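Local structure of 6-aminohexanoate-cyclic-dimer hydrolase (Arthrobacter sp., 3A2Q) at residues P121-Q126 and R322-N327; K72-V77 and N83-K88; D204-A209 and S313-V318. The protein hydrolyses one amide bond of the cyclic dimer of 6-aminohexanoic acid, a nylon-6 by-product, opening the ring to the linear dimer. The protein carries 1 engineered substitution. One frame throughout, in Å; residues are numbered along the deposited sequence.

How the contacts relate
The three contacts border the pocket of an amidase-family enzyme, which here holds the cyclic dimer, modelled as two joined 6-aminohexanoic acid units. Contact 2 lies on the catalytic side: it includes K72, probably part of the charge relay system with S150. Its centre is about 9 Å from that of contact 1, and the two touch, with M123 N 2.9 Å from S85 O, probably a hydrogen bond. Contact 1 supplies substrate-binding groups from the loop 121-126. Contacts 1 and 3, about 12 Å apart between centres, share helix 308-331, using places about two turns apart. Contact 3 closes another part of the pocket wall, with its centre about 18 Å from that of contact 2.

Contact 1 of 3, residues P121-Q126 and R322-N327; sequences PEMGNQ and REIERN. With ACA (6-aminohexanoic acid), chain B; ACA (6-aminohexanoic acid), chain C.
M123 reaches from its loop to helix 308-331 and lays the end of its side chain against I324 and E323. Its CE methyl meets I324 CG1 at 3.6 Å, the two side chains crossing at about a right angle. Against E323 the approach differs: the chains run past one another in opposite directions, with the thioether SD 4.0 Å from E323 CG. The methionine chain is extended through chi2 and bends only at chi3 (-84°), which turns the methyl off the glutamate and onto the isoleucine. A long, flexible, unbranched residue suits this bridge over a backbone gap of 8.0 Å between the CA atoms of M123 and E323.

The same loop forms part of the substrate pocket of the amidase fold. G124 O accepts from N of the chain B 6-aminohexanoic acid unit (3.0 Å), while N125 ND2 donates a hydrogen bond to that unit's O (2.7 Å), so both of its amide ends are recognised. Q411 OE1 is a second partner of N125 ND2. M123 and G124 both have positive phi, and glycine, besides accepting such angles easily, lets the substrate ring pass close to the backbone, with G124 CA 3.9 Å from C5 of the chain B unit.

On the helix, only the aliphatic part of E323 faces the methionine. Its carboxylate bends away at chi2 (57°) to R326, whose NE and NH2 grip the single oxygen OE2 side-on; the salt bridge from R326 NH2 to OE2 is 2.6 Å long. NH2 meets OE2 almost end-on, but NE comes from above the carboxylate plane. One turn on, N327 ND2 returns to E323 O at 3.1 Å, approaching from the face opposite to that used by N327 N.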
loop_
_atom_site.group_PDB
_atom_site.type_symbol
_atom_site.label_atom_id
_atom_site.label_comp_id
_atom_site.label_asym_id
_atom_site.label_seq_id
_atom_site.Cartn_x
_atom_site.Cartn_y
_atom_site.Cartn_z
ATOM N N PRO A 121 -2.005 -4.918 10.456
ATOM C CA PRO A 121 -1.851 -4.710 11.897
ATOM C C PRO A 121 -3.177 -4.070 12.315
ATOM O O PRO A 121 -3.912 -3.569 11.460
ATOM C CB PRO A 121 -0.665 -3.749 11.995
ATOM C CG PRO A 121 -0.674 -3.041 10.660
ATOM C CD PRO A 121 -1.007 -4.143 9.699
ATOM N N GLU A 122 -3.498 -4.091 13.602
ATOM C CA GLU A 122 -4.764 -3.527 14.062
ATOM C C GLU A 122 -5.053 -2.105 13.575
ATOM O O GLU A 122 -4.315 -1.167 13.883
ATOM C CB GLU A 122 -4.837 -3.549 15.586
ATOM C CG GLU A 122 -6.158 -3.019 16.112
ATOM C CD GLU A 122 -6.284 -3.140 17.609
ATOM O OE1 GLU A 122 -5.546 -2.434 18.328
ATOM O OE2 GLU A 122 -7.121 -3.948 18.060
ATOM N N MET A 123 -6.148 -1.957 12.835
ATOM C CA MET A 123 -6.562 -0.666 12.293
ATOM C C MET A 123 -5.450 -0.021 11.464
ATOM O O MET A 123 -5.438 1.196 11.265
ATOM C CB MET A 123 -7.001 0.271 13.431
ATOM C CG MET A 123 -8.217 -0.251 14.214
ATOM S SD MET A 123 -8.865 0.879 15.465
ATOM C CE MET A 123 -7.779 0.501 16.877
ATOM N N GLY A 124 -4.531 -0.853 10.977
ATOM C CA GLY A 124 -3.420 -0.379 10.160
ATOM C C GLY A 124 -2.452 0.520 10.904
ATOM O O GLY A 124 -1.778 1.353 10.301
ATOM N N ASN A 125 -2.350 0.326 12.214
ATOM C CA ASN A 125 -1.500 1.168 13.038
ATOM C C ASN A 125 -0.021 0.788 13.175
ATOM O O ASN A 125 0.626 1.191 14.139
ATOM C CB ASN A 125 -2.115 1.295 14.436
ATOM C CG ASN A 125 -1.684 2.561 15.146
ATOM O OD1 ASN A 125 -1.385 2.546 16.341
ATOM N ND2 ASN A 125 -1.657 3.672 14.416
ATOM N N GLN A 126 0.522 0.033 12.226
ATOM C CA GLN A 126 1.938 -0.348 12.292
ATOM C C GLN A 126 2.514 -0.506 10.894
ATOM O O GLN A 126 1.764 -0.614 9.926
ATOM C CB GLN A 126 2.117 -1.684 13.032
ATOM C CG GLN A 126 1.668 -1.727 14.497
ATOM C CD GLN A 126 2.458 -0.795 15.404
ATOM O OE1 GLN A 126 3.627 -0.508 15.154
ATOM N NE2 GLN A 126 1.822 -0.333 16.476
ATOM N N ARG A 322 -11.395 7.642 17.258
ATOM C CA ARG A 322 -12.739 7.673 16.695
ATOM C C ARG A 322 -13.058 6.401 15.923
ATOM O O ARG A 322 -14.223 6.036 15.769
ATOM C CB ARG A 322 -12.909 8.905 15.795
ATOM C CG ARG A 322 -12.822 10.229 16.543
ATOM C CD ARG A 322 -13.258 11.404 15.669
ATOM N NE ARG A 322 -14.653 11.271 15.258
ATOM C CZ ARG A 322 -15.052 11.133 13.996
ATOM N NH1 ARG A 322 -14.163 11.114 13.012
ATOM N NH2 ARG A 322 -16.341 11.006 13.718
ATOM N N GLU A 323 -12.022 5.720 15.445
ATOM C CA GLU A 323 -12.207 4.481 14.700
ATOM C C GLU A 323 -12.611 3.373 15.674
ATOM O O GLU A 323 -13.408 2.497 15.343
ATOM C CB GLU A 323 -10.914 4.103 13.987
ATOM C CG GLU A 323 -11.078 3.018 12.946
ATOM C CD GLU A 323 -12.093 3.381 11.875
ATOM O OE1 GLU A 323 -12.381 4.585 11.690
ATOM O OE2 GLU A 323 -12.594 2.457 11.209
ATOM N N ILE A 324 -12.046 3.420 16.875
ATOM C CA ILE A 324 -12.371 2.440 17.908
ATOM C C ILE A 324 -13.855 2.621 18.230
ATOM O O ILE A 324 -14.593 1.657 18.443
ATOM C CB ILE A 324 -11.542 2.691 19.184
ATOM C CG1 ILE A 324 -10.075 2.344 18.923
ATOM C CG2 ILE A 324 -12.109 1.872 20.346
ATOM C CD1 ILE A 324 -9.153 2.654 20.084
ATOM N N GLU A 325 -14.277 3.879 18.250
ATOM C CA GLU A 325 -15.661 4.229 18.524
ATOM C C GLU A 325 -16.574 3.746 17.399
ATOM O O GLU A 325 -17.633 3.177 17.647
ATOM C CB GLU A 325 -15.777 5.749 18.703
ATOM C CG GLU A 325 -17.187 6.302 18.593
ATOM C CD GLU A 325 -17.263 7.755 19.013
ATOM O OE1 GLU A 325 -16.334 8.522 18.675
ATOM O OE2 GLU A 325 -18.253 8.130 19.679
ATOM N N ARG A 326 -16.155 3.962 16.157
ATOM C CA ARG A 326 -16.949 3.548 15.005
ATOM C C ARG A 326 -17.156 2.039 14.956
ATOM O O ARG A 326 -18.244 1.558 14.627
ATOM C CB ARG A 326 -16.282 4.009 13.704
ATOM C CG ARG A 326 -17.157 3.806 12.474
ATOM C CD ARG A 326 -16.452 4.205 11.177
ATOM N NE ARG A 326 -15.401 3.265 10.806
ATOM C CZ ARG A 326 -15.605 2.061 10.290
ATOM N NH1 ARG A 326 -16.830 1.622 10.069
ATOM N NH2 ARG A 326 -14.568 1.298 9.995
ATOM N N ASN A 327 -16.105 1.289 15.261
ATOM C CA ASN A 327 -16.208 -0.162 15.247
ATOM C C ASN A 327 -17.105 -0.639 16.386
ATOM O O ASN A 327 -17.846 -1.606 16.238
ATOM C CB ASN A 327 -14.812 -0.791 15.324
ATOM C CG ASN A 327 -14.184 -0.963 13.953
ATOM O OD1 ASN A 327 -14.523 -1.888 13.217
ATOM N ND2 ASN A 327 -13.277 -0.060 13.597
HETATM C C ACA B . -2.730 5.386 11.412
HETATM O O ACA B . -2.774 4.378 12.118
HETATM C C2 ACA B . -3.951 5.823 10.630
HETATM C C3 ACA B . -4.629 4.662 9.922
HETATM C C4 ACA B . -4.052 4.477 8.528
HETATM C C5 ACA B . -3.792 3.016 8.205
HETATM C C6 ACA B . -2.786 2.876 7.069
HETATM N N ACA B . -1.500 2.356 7.530
HETATM C C ACA C . -0.331 2.939 7.288
HETATM O O ACA C . -0.174 3.769 6.387
HETATM C C2 ACA C . 0.829 2.525 8.182
HETATM C C3 ACA C . 1.398 3.681 8.999
HETATM C C4 ACA C . 0.615 3.932 10.289
HETATM C C5 ACA C . 0.665 5.408 10.684
HETATM C C6 ACA C . -0.320 5.754 11.798
HETATM N N ACA C . -1.638 6.135 11.289
#

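Contact 2 of 3, residues K72-V77 and N83-K88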
loop_
_atom_site.group_PDB
_atom_site.type_symbol
_atom_site.label_atom_id
_atom_site.label_comp_id
_atom_site.label_asym_id
_atom_site.label_seq_id
_atom_site.Cartn_x
_atom_site.Cartn_y
_atom_site.Cartn_z
ATOM N N LYS A 72 -7.689 -6.023 1.364
ATOM C CA LYS A 72 -7.187 -5.817 2.719
ATOM C C LYS A 72 -8.400 -5.724 3.640
ATOM O O LYS A 72 -9.407 -5.127 3.268
ATOM C CB LYS A 72 -6.384 -4.514 2.792
ATOM C CG LYS A 72 -5.731 -4.230 4.139
ATOM C CD LYS A 72 -4.989 -2.905 4.097
ATOM C CE LYS A 72 -4.172 -2.661 5.357
ATOM N NZ LYS A 72 -3.518 -1.314 5.349
ATOM N N ASP A 73 -8.315 -6.315 4.829
ATOM C CA ASP A 73 -9.440 -6.258 5.756
ATOM C C ASP A 73 -9.399 -4.970 6.568
ATOM O O ASP A 73 -9.345 -4.987 7.802
ATOM C CB ASP A 73 -9.450 -7.479 6.686
ATOM C CG ASP A 73 -10.676 -7.513 7.587
ATOM O OD1 ASP A 73 -11.773 -7.149 7.111
ATOM O OD2 ASP A 73 -10.549 -7.908 8.764
ATOM N N LEU A 74 -9.424 -3.850 5.851
ATOM C CA LEU A 74 -9.395 -2.526 6.456
ATOM C C LEU A 74 -9.969 -1.506 5.470
ATOM O O LEU A 74 -9.723 -1.591 4.258
ATOM C CB LEU A 74 -7.955 -2.133 6.802
ATOM C CG LEU A 74 -7.763 -0.867 7.638
ATOM C CD1 LEU A 74 -8.265 -1.100 9.063
ATOM C CD2 LEU A 74 -6.289 -0.498 7.661
ATOM N N THR A 75 -10.739 -0.557 5.997
ATOM C CA THR A 75 -11.342 0.513 5.201
ATOM C C THR A 75 -12.457 0.056 4.262
ATOM O O THR A 75 -13.637 0.288 4.536
ATOM C CB THR A 75 -10.263 1.263 4.376
ATOM O OG1 THR A 75 -9.183 1.640 5.239
ATOM C CG2 THR A 75 -10.850 2.531 3.740
ATOM N N VAL A 76 -12.088 -0.571 3.149
ATOM C CA VAL A 76 -13.082 -1.040 2.197
ATOM C C VAL A 76 -13.621 -2.363 2.711
ATOM O O VAL A 76 -12.889 -3.127 3.332
ATOM C CB VAL A 76 -12.476 -1.245 0.784
ATOM C CG1 VAL A 76 -11.921 0.066 0.262
ATOM C CG2 VAL A 76 -11.391 -2.301 0.828
ATOM N N VAL A 77 -14.902 -2.622 2.472
ATOM C CA VAL A 77 -15.513 -3.863 2.930
ATOM C C VAL A 77 -16.274 -4.567 1.817
ATOM O O VAL A 77 -16.584 -3.969 0.790
ATOM C CB VAL A 77 -16.477 -3.607 4.113
ATOM C CG1 VAL A 77 -15.699 -3.109 5.319
ATOM C CG2 VAL A 77 -17.537 -2.590 3.717
ATOM N N ASN A 83 -15.474 -8.744 8.857
ATOM C CA ASN A 83 -14.697 -7.505 8.847
ATOM C C ASN A 83 -14.139 -7.279 10.248
ATOM O O ASN A 83 -14.875 -6.898 11.157
ATOM C CB ASN A 83 -15.594 -6.329 8.454
ATOM C CG ASN A 83 -14.839 -5.017 8.376
ATOM O OD1 ASN A 83 -15.371 -3.962 8.724
ATOM N ND2 ASN A 83 -13.594 -5.074 7.911
ATOM N N THR A 84 -12.840 -7.501 10.424
ATOM C CA THR A 84 -12.222 -7.344 11.738
ATOM C C THR A 84 -11.321 -6.127 11.905
ATOM O O THR A 84 -11.225 -5.568 13.002
ATOM C CB THR A 84 -11.379 -8.587 12.103
ATOM O OG1 THR A 84 -10.237 -8.657 11.239
ATOM C CG2 THR A 84 -12.203 -9.862 11.946
ATOM N N SER A 85 -10.662 -5.714 10.823
ATOM C CA SER A 85 -9.737 -4.588 10.888
ATOM C C SER A 85 -8.662 -4.968 11.899
ATOM O O SER A 85 -7.983 -4.109 12.465
ATOM C CB SER A 85 -10.449 -3.316 11.350
ATOM O OG SER A 85 -11.343 -2.848 10.358
ATOM N N SER A 86 -8.529 -6.273 12.114
ATOM C CA SER A 86 -7.570 -6.839 13.056
ATOM C C SER A 86 -7.733 -6.350 14.488
ATOM O O SER A 86 -6.758 -6.197 15.227
ATOM C CB SER A 86 -6.138 -6.615 12.570
ATOM O OG SER A 86 -5.853 -7.506 11.504
ATOM N N ILE A 87 -8.980 -6.102 14.871
ATOM C CA ILE A 87 -9.293 -5.681 16.231
ATOM C C ILE A 87 -9.791 -6.943 16.935
ATOM O O ILE A 87 -10.742 -7.576 16.479
ATOM C CB ILE A 87 -10.406 -4.613 16.265
ATOM C CG1 ILE A 87 -9.963 -3.373 15.483
ATOM C CG2 ILE A 87 -10.714 -4.235 17.709
ATOM C CD1 ILE A 87 -11.017 -2.278 15.399
ATOM N N LYS A 88 -9.134 -7.320 18.028
ATOM C CA LYS A 88 -9.517 -8.517 18.771
ATOM C C LYS A 88 -11.015 -8.504 19.069
ATOM O O LYS A 88 -11.737 -9.429 18.703
ATOM C CB LYS A 88 -8.719 -8.596 20.076
ATOM C CG LYS A 88 -8.954 -9.860 20.889
ATOM C CD LYS A 88 -8.059 -9.882 22.121
ATOM C CE LYS A 88 -8.286 -11.130 22.962
ATOM N NZ LYS A 88 -9.669 -11.192 23.508
#
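The carboxylate of D73 draws the loop 83-88 around itself: OD2 accepts from T84 OG1 at 2.6 Å, from T84 N at 2.9 Å and from S85 N at 3.0 Å. D73 is the centre of an inverse gamma turn just beyond strand 68-72, whose last residue, K72, is probably the lysine of the Ser-cisSer-Lys triad known in the amidase family.

The three donors come from different directions. T84 N points to the syn lone pair of OD2, on the side of OD1, the hydroxyl arrives nearly along the C-O axis, and S85 N descends from 61° above the carboxylate plane. Threonine can offer both groups because its OG1 sits between the backbone N and the carbonyl carbon (chi1 68°), close to its own N-H; W134 NE1 is also hydrogen-bonded to this hydroxyl. At OD1, N83 ND2 donates over 2.9 Å from above the carboxylate plane, and the amide is turned 78° against it. K117 forms a salt bridge with OD1, which probably offsets the buried negative charge.

Farther out, L74 turns its CD1 methyl to the serine side chain, 3.8 Å from S85 OG. V77 crosses N83 at about a right angle, its CG1 3.5 Å from N83 OD1.

Contact 3 of 3, residues D204-A209 and S313-V318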
loop_
_atom_site.group_PDB
_atom_site.type_symbol
_atom_site.label_atom_id
_atom_site.label_comp_id
_atom_site.label_asym_id
_atom_site.label_seq_id
_atom_site.Cartn_x
_atom_site.Cartn_y
_atom_site.Cartn_z
ATOM N N ASP A 204 -12.026 11.466 7.862
ATOM C CA ASP A 204 -11.808 11.968 6.519
ATOM C C ASP A 204 -10.511 11.368 5.970
ATOM O O ASP A 204 -9.673 12.067 5.398
ATOM C CB ASP A 204 -11.750 13.496 6.540
ATOM C CG ASP A 204 -12.159 14.109 5.213
ATOM O OD1 ASP A 204 -12.716 13.376 4.371
ATOM O OD2 ASP A 204 -11.930 15.317 5.017
ATOM N N ASN A 205 -10.363 10.058 6.152
ATOM C CA ASN A 205 -9.183 9.329 5.689
ATOM C C ASN A 205 -7.891 9.993 6.145
ATOM O O ASN A 205 -6.994 10.272 5.344
ATOM C CB ASN A 205 -9.202 9.197 4.165
ATOM C CG ASN A 205 -10.386 8.390 3.672
ATOM O OD1 ASN A 205 -11.389 8.943 3.220
ATOM N ND2 ASN A 205 -10.283 7.075 3.776
ATOM N N VAL A 206 -7.818 10.226 7.451
ATOM C CA VAL A 206 -6.674 10.854 8.092
ATOM C C VAL A 206 -6.378 12.193 7.425
ATOM O O VAL A 206 -5.247 12.477 7.024
ATOM C CB VAL A 206 -5.416 9.945 8.041
ATOM C CG1 VAL A 206 -4.384 10.441 9.049
ATOM C CG2 VAL A 206 -5.794 8.496 8.345
ATOM N N ALA A 207 -7.421 13.009 7.313
ATOM C CA ALA A 207 -7.321 14.338 6.713
ATOM C C ALA A 207 -6.741 14.294 5.304
ATOM O O ALA A 207 -6.062 15.230 4.871
ATOM C CB ALA A 207 -6.480 15.248 7.599
ATOM N N GLY A 208 -7.012 13.204 4.594
ATOM C CA GLY A 208 -6.521 13.063 3.234
ATOM C C GLY A 208 -5.199 12.333 3.073
ATOM O O GLY A 208 -4.786 12.054 1.946
ATOM N N ALA A 209 -4.532 12.016 4.182
ATOM C CA ALA A 209 -3.253 11.315 4.112
ATOM C C ALA A 209 -3.405 9.849 3.722
ATOM O O ALA A 209 -2.505 9.275 3.102
ATOM C CB ALA A 209 -2.515 11.422 5.445
ATOM N N SER A 313 0.942 12.902 13.812
ATOM C CA SER A 313 0.718 11.959 14.902
ATOM C C SER A 313 -0.519 12.340 15.710
ATOM O O SER A 313 -1.302 11.477 16.102
ATOM C CB SER A 313 1.943 11.923 15.826
ATOM O OG SER A 313 1.826 10.876 16.777
ATOM N N THR A 314 -0.684 13.633 15.962
ATOM C CA THR A 314 -1.831 14.119 16.722
ATOM C C THR A 314 -3.129 13.799 15.986
ATOM O O THR A 314 -4.111 13.377 16.592
ATOM C CB THR A 314 -1.725 15.634 16.959
ATOM O OG1 THR A 314 -0.564 15.899 17.757
ATOM C CG2 THR A 314 -2.974 16.159 17.672
ATOM N N ILE A 315 -3.124 13.989 14.670
ATOM C CA ILE A 315 -4.303 13.691 13.873
ATOM C C ILE A 315 -4.567 12.192 13.935
ATOM O O ILE A 315 -5.716 11.759 14.037
ATOM C CB ILE A 315 -4.101 14.129 12.412
ATOM C CG1 ILE A 315 -4.027 15.654 12.345
ATOM C CG2 ILE A 315 -5.231 13.588 11.545
ATOM C CD1 ILE A 315 -3.640 16.200 10.984
ATOM N N CYS A 316 -3.497 11.401 13.891
ATOM C CA CYS A 316 -3.621 9.950 13.955
ATOM C C CYS A 316 -4.215 9.493 15.293
ATOM O O CYS A 316 -4.988 8.535 15.332
ATOM C CB CYS A 316 -2.261 9.288 13.724
ATOM S SG CYS A 316 -1.741 9.271 11.984
ATOM N N ASP A 317 -3.862 10.174 16.383
ATOM C CA ASP A 317 -4.408 9.807 17.690
ATOM C C ASP A 317 -5.927 9.916 17.650
ATOM O O ASP A 317 -6.635 9.025 18.108
ATOM C CB ASP A 317 -3.878 10.723 18.798
ATOM C CG ASP A 317 -2.420 10.472 19.124
ATOM O OD1 ASP A 317 -1.933 9.354 18.854
ATOM O OD2 ASP A 317 -1.767 11.390 19.665
ATOM N N VAL A 318 -6.410 11.025 17.099
ATOM C CA VAL A 318 -7.842 11.283 16.986
ATOM C C VAL A 318 -8.524 10.284 16.062
ATOM O O VAL A 318 -9.611 9.792 16.367
ATOM C CB VAL A 318 -8.094 12.725 16.473
ATOM C CG1 VAL A 318 -9.576 12.934 16.128
ATOM C CG2 VAL A 318 -7.654 13.723 17.530
#
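V206, on a short left-handed helical turn that runs from D204 to A207 with phi of about 55°, meets helix 308-331 through one branch, CG1, which lies 4.1 Å from I315 CG2 and 4.1 Å from C316 SG. Its chi1 of -164° puts CG1 opposite the backbone N, on the helix side, while the other branch, CG2, approaches the substrate, 4.0 Å from C2 of the chain B 6-aminohexanoic acid unit. A beta-branched valine thus fills two places at once, meeting I315 obliquely.

Next, A207 directs its methyl to the same isoleucine, at a looser 4.5 Å from I315 CG2; a small residue suits a turn this near the helix. I315 uses its gamma methyl here and also packs on C362, V363 and L366 of helix 356-378.

G208 ends the turn with phi 94°, an angle that glycine adopts readily, and its N is hydrogen-bonded to D204 O at 3.0 Å. A209 N is likewise hydrogen-bonded to V206 O.

C316 SG stands 3.2 Å from N of the chain C unit, and V206 CG2 lies beside the methylenes of the chain B unit; together they line one side of the cyclic-dimer pocket.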